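Local coordinates for acetylcholine-binding protein (Bulinus truncatus, PDB 2BJ0) that probably binds acetylcholine as a soluble pentameric relative of the ligand-binding domain of nicotinic acetylcholine receptors, at residues L50-Y61 against M80-Y88. Sequence-based numbering, arbitrary orientation.
Sequences LWTQASWKVPYY and MWTPDLSFY
A water gripped by three groups joins Trp56, Tyr61 and Trp81. It accepts from Trp56 NE1 at 2.8 Å, in the plane of the indole, and donates to Trp81 O at 2.7 Å. Tyr61 OH is its third partner. The contact lies in the immunoglobulin-like beta-sandwich core of the ligand-binding domain, five of which form the pentamer. Strand 45-57 belongs to one sheet, strand 85-87 to the other, and no direct hydrogen bond links the two segments. Trp56 has the largest share of the packing. At chi1 67° its CG is flanked by backbone N and C, turning the indole toward segment 80-88. Pro83 CD lies over the face of its six-membered ring, a CH-pi contact 3.7 Å from the centroid. The edge of Trp81 meets the same face in a T-shaped pair, planes at 89°. A leucine at Trp56 would probably leave that water without its N-H donor and open a gap beneath Pro83. Where strand 85-87 passes residues 50-52, Thr52 CG2 touches Leu85 CD1, and Leu50 CD2 packs against Phe87 CE1 at 3.6 Å. At the other end, Met80 SD approaches the Tyr61 ring obliquely, a Met-aromatic contact with Tyr61 CE2 3.7 Å from the sulfur.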
loop_
_atom_site.group_PDB
_atom_site.type_symbol
_atom_site.label_atom_id
_atom_site.label_comp_id
_atom_site.label_asym_id
_atom_site.label_seq_id
_atom_site.Cartn_x
_atom_site.Cartn_y
_atom_site.Cartn_z
ATOM N N LEU A 50 -12.379 -7.312 15.085
ATOM C CA LEU A 50 -12.830 -8.695 15.095
ATOM C C LEU A 50 -11.618 -9.610 14.923
ATOM O O LEU A 50 -10.822 -9.430 13.979
ATOM C CB LEU A 50 -13.811 -8.883 13.931
ATOM C CG LEU A 50 -14.498 -10.236 13.698
ATOM C CD1 LEU A 50 -15.564 -10.522 14.788
ATOM C CD2 LEU A 50 -15.124 -10.306 12.306
ATOM N N TRP A 51 -11.433 -10.568 15.838
ATOM C CA TRP A 51 -10.540 -11.689 15.558
ATOM C C TRP A 51 -11.346 -12.809 14.947
ATOM O O TRP A 51 -12.416 -13.127 15.458
ATOM C CB TRP A 51 -9.906 -12.226 16.836
ATOM C CG TRP A 51 -9.127 -11.256 17.640
ATOM C CD1 TRP A 51 -8.835 -9.928 17.336
ATOM C CD2 TRP A 51 -8.491 -11.525 18.891
ATOM N NE1 TRP A 51 -8.050 -9.386 18.332
ATOM C CE2 TRP A 51 -7.822 -10.336 19.294
ATOM C CE3 TRP A 51 -8.416 -12.655 19.727
ATOM C CZ2 TRP A 51 -7.112 -10.248 20.489
ATOM C CZ3 TRP A 51 -7.687 -12.560 20.923
ATOM C CH2 TRP A 51 -7.047 -11.370 21.277
ATOM N N THR A 52 -10.836 -13.378 13.855
ATOM C CA THR A 52 -11.381 -14.554 13.193
ATOM C C THR A 52 -10.444 -15.671 13.545
ATOM O O THR A 52 -9.266 -15.567 13.275
ATOM C CB THR A 52 -11.385 -14.392 11.653
ATOM O OG1 THR A 52 -12.417 -13.476 11.280
ATOM C CG2 THR A 52 -11.848 -15.701 10.949
ATOM N N GLN A 53 -10.952 -16.733 14.166
ATOM C CA GLN A 53 -10.098 -17.835 14.550
ATOM C C GLN A 53 -10.388 -18.972 13.618
ATOM O O GLN A 53 -11.409 -19.629 13.771
ATOM C CB GLN A 53 -10.358 -18.260 16.009
ATOM C CG GLN A 53 -10.403 -17.107 16.999
ATOM C CD GLN A 53 -10.679 -17.525 18.448
ATOM O OE1 GLN A 53 -10.340 -16.789 19.364
ATOM N NE2 GLN A 53 -11.288 -18.699 18.652
ATOM N N ALA A 54 -9.514 -19.189 12.635
ATOM C CA ALA A 54 -9.756 -20.186 11.613
ATOM C C ALA A 54 -8.834 -21.382 11.792
ATOM O O ALA A 54 -7.617 -21.214 11.933
ATOM C CB ALA A 54 -9.552 -19.588 10.218
ATOM N N SER A 55 -9.390 -22.594 11.771
ATOM C CA SER A 55 -8.522 -23.760 11.764
ATOM C C SER A 55 -8.910 -24.813 10.758
ATOM O O SER A 55 -10.082 -24.950 10.388
ATOM C CB SER A 55 -8.301 -24.344 13.161
ATOM O OG SER A 55 -9.491 -24.379 13.903
ATOM N N TRP A 56 -7.900 -25.529 10.277
ATOM C CA TRP A 56 -8.126 -26.624 9.352
ATOM C C TRP A 56 -6.955 -27.565 9.504
ATOM O O TRP A 56 -5.999 -27.223 10.157
ATOM C CB TRP A 56 -8.318 -26.128 7.911
ATOM C CG TRP A 56 -7.098 -25.517 7.330
ATOM C CD1 TRP A 56 -6.199 -26.114 6.497
ATOM C CD2 TRP A 56 -6.601 -24.209 7.590
ATOM N NE1 TRP A 56 -5.176 -25.242 6.197
ATOM C CE2 TRP A 56 -5.408 -24.055 6.845
ATOM C CE3 TRP A 56 -7.052 -23.127 8.358
ATOM C CZ2 TRP A 56 -4.655 -22.880 6.872
ATOM C CZ3 TRP A 56 -6.294 -21.942 8.361
ATOM C CH2 TRP A 56 -5.118 -21.845 7.630
ATOM N N LYS A 57 -7.042 -28.762 8.935
ATOM C CA LYS A 57 -5.990 -29.760 9.114
ATOM C C LYS A 57 -5.543 -30.323 7.780
ATOM O O LYS A 57 -6.362 -30.587 6.896
ATOM C CB LYS A 57 -6.512 -30.882 10.006
ATOM C CG LYS A 57 -5.505 -31.933 10.415
ATOM C CD LYS A 57 -6.230 -33.050 11.186
ATOM C CE LYS A 57 -5.230 -33.974 11.843
ATOM N NZ LYS A 57 -5.932 -34.757 12.884
ATOM N N VAL A 58 -4.231 -30.441 7.612
ATOM C CA VAL A 58 -3.642 -31.051 6.425
ATOM C C VAL A 58 -2.691 -32.142 6.913
ATOM O O VAL A 58 -1.590 -31.839 7.388
ATOM C CB VAL A 58 -2.876 -30.012 5.536
ATOM C CG1 VAL A 58 -2.392 -30.662 4.229
ATOM C CG2 VAL A 58 -3.743 -28.798 5.242
ATOM N N PRO A 59 -3.141 -33.397 6.870
ATOM C CA PRO A 59 -2.323 -34.534 7.314
ATOM C C PRO A 59 -0.846 -34.501 6.846
ATOM O O PRO A 59 0.060 -34.614 7.669
ATOM C CB PRO A 59 -3.095 -35.724 6.746
ATOM C CG PRO A 59 -4.571 -35.259 6.992
ATOM C CD PRO A 59 -4.482 -33.834 6.427
ATOM N N TYR A 60 -0.606 -34.291 5.558
ATOM C CA TYR A 60 0.777 -34.317 5.065
ATOM C C TYR A 60 1.735 -33.272 5.718
ATOM O O TYR A 60 2.946 -33.480 5.708
ATOM C CB TYR A 60 0.827 -34.363 3.523
ATOM C CG TYR A 60 0.933 -33.048 2.745
ATOM C CD1 TYR A 60 2.162 -32.421 2.564
ATOM C CD2 TYR A 60 -0.179 -32.500 2.129
ATOM C CE1 TYR A 60 2.271 -31.238 1.813
ATOM C CE2 TYR A 60 -0.095 -31.323 1.374
ATOM C CZ TYR A 60 1.139 -30.702 1.220
ATOM O OH TYR A 60 1.219 -29.545 0.478
ATOM N N TYR A 61 1.178 -32.204 6.311
ATOM C CA TYR A 61 1.941 -31.176 7.039
ATOM C C TYR A 61 2.608 -31.713 8.297
ATOM O O TYR A 61 3.577 -31.124 8.783
ATOM C CB TYR A 61 1.076 -29.950 7.450
ATOM C CG TYR A 61 0.552 -29.022 6.355
ATOM C CD1 TYR A 61 0.664 -29.336 4.994
ATOM C CD2 TYR A 61 -0.111 -27.835 6.701
ATOM C CE1 TYR A 61 0.123 -28.489 3.998
ATOM C CE2 TYR A 61 -0.639 -26.985 5.723
ATOM C CZ TYR A 61 -0.526 -27.311 4.390
ATOM O OH TYR A 61 -1.062 -26.454 3.448
ATOM N N MET A 80 1.869 -21.081 2.752
ATOM C CA MET A 80 0.906 -22.162 2.497
ATOM C C MET A 80 -0.438 -21.626 2.051
ATOM O O MET A 80 -0.682 -20.429 2.143
ATOM C CB MET A 80 0.744 -23.001 3.754
ATOM C CG MET A 80 0.170 -22.220 4.892
ATOM S SD MET A 80 -0.367 -23.311 6.231
ATOM C CE MET A 80 1.262 -23.673 6.883
ATOM N N TRP A 81 -1.295 -22.495 1.525
ATOM C CA TRP A 81 -2.653 -22.101 1.241
ATOM C C TRP A 81 -3.313 -21.719 2.557
ATOM O O TRP A 81 -3.121 -22.409 3.569
ATOM C CB TRP A 81 -3.396 -23.275 0.622
ATOM C CG TRP A 81 -4.824 -22.981 0.323
ATOM C CD1 TRP A 81 -5.319 -22.489 -0.834
ATOM C CD2 TRP A 81 -5.945 -23.168 1.198
ATOM N NE1 TRP A 81 -6.682 -22.355 -0.743
ATOM C CE2 TRP A 81 -7.087 -22.752 0.504
ATOM C CE3 TRP A 81 -6.092 -23.623 2.528
ATOM C CZ2 TRP A 81 -8.377 -22.804 1.065
ATOM C CZ3 TRP A 81 -7.374 -23.684 3.089
ATOM C CH2 TRP A 81 -8.492 -23.274 2.358
ATOM N N THR A 82 -4.099 -20.637 2.529
ATOM C CA THR A 82 -4.955 -20.231 3.654
ATOM C C THR A 82 -6.326 -19.888 3.090
ATOM O O THR A 82 -6.464 -19.558 1.900
ATOM C CB THR A 82 -4.383 -19.010 4.447
ATOM O OG1 THR A 82 -4.132 -17.929 3.540
ATOM C CG2 THR A 82 -3.003 -19.335 5.060
ATOM N N PRO A 83 -7.369 -20.018 3.908
ATOM C CA PRO A 83 -8.736 -19.794 3.402
ATOM C C PRO A 83 -8.913 -18.392 2.821
ATOM O O PRO A 83 -8.465 -17.424 3.419
ATOM C CB PRO A 83 -9.592 -19.954 4.665
ATOM C CG PRO A 83 -8.820 -20.965 5.487
ATOM C CD PRO A 83 -7.367 -20.480 5.319
ATOM N N ASP A 84 -9.589 -18.284 1.684
ATOM C CA ASP A 84 -9.898 -16.972 1.120
ATOM C C ASP A 84 -11.204 -16.431 1.696
ATOM O O ASP A 84 -12.128 -16.129 0.952
ATOM C CB ASP A 84 -9.950 -17.040 -0.407
ATOM C CG ASP A 84 -11.089 -17.923 -0.920
ATOM O OD1 ASP A 84 -11.406 -18.931 -0.220
ATOM O OD2 ASP A 84 -11.729 -17.668 -1.975
ATOM N N LEU A 85 -11.266 -16.269 3.016
ATOM C CA LEU A 85 -12.449 -15.708 3.677
ATOM C C LEU A 85 -12.641 -14.250 3.309
ATOM O O LEU A 85 -11.691 -13.461 3.355
ATOM C CB LEU A 85 -12.338 -15.812 5.194
ATOM C CG LEU A 85 -12.230 -17.228 5.749
ATOM C CD1 LEU A 85 -11.841 -17.089 7.188
ATOM C CD2 LEU A 85 -13.550 -17.992 5.569
ATOM N N SER A 86 -13.851 -13.913 2.896
ATOM C CA SER A 86 -14.206 -12.538 2.651
ATOM C C SER A 86 -15.398 -12.213 3.513
ATOM O O SER A 86 -16.224 -13.106 3.851
ATOM C CB SER A 86 -14.539 -12.289 1.166
ATOM O OG SER A 86 -13.418 -12.538 0.313
ATOM N N PHE A 87 -15.502 -10.947 3.868
ATOM C CA PHE A 87 -16.715 -10.419 4.474
ATOM C C PHE A 87 -17.629 -9.980 3.349
ATOM O O PHE A 87 -17.382 -8.947 2.701
ATOM C CB PHE A 87 -16.402 -9.252 5.384
ATOM C CG PHE A 87 -15.512 -9.619 6.541
ATOM C CD1 PHE A 87 -16.041 -10.191 7.684
ATOM C CD2 PHE A 87 -14.140 -9.366 6.494
ATOM C CE1 PHE A 87 -15.228 -10.539 8.759
ATOM C CE2 PHE A 87 -13.319 -9.724 7.577
ATOM C CZ PHE A 87 -13.872 -10.305 8.710
ATOM N N TYR A 88 -18.690 -10.752 3.128
ATOM C CA TYR A 88 -19.608 -10.548 2.020
ATOM C C TYR A 88 -20.304 -9.190 2.053
ATOM O O TYR A 88 -20.682 -8.665 0.994
ATOM C CB TYR A 88 -20.634 -11.685 1.993
ATOM C CG TYR A 88 -20.173 -12.871 1.170
ATOM C CD1 TYR A 88 -19.087 -13.666 1.574
ATOM C CD2 TYR A 88 -20.792 -13.161 -0.054
ATOM C CE1 TYR A 88 -18.652 -14.748 0.788
ATOM C CE2 TYR A 88 -20.377 -14.227 -0.848
ATOM C CZ TYR A 88 -19.317 -15.021 -0.430
ATOM O OH TYR A 88 -18.929 -16.065 -1.268
HETATM O O HOH W 1 -3.253 -25.075 4.161
HETATM O O HOH W 2 -0.082 -25.310 0.769
#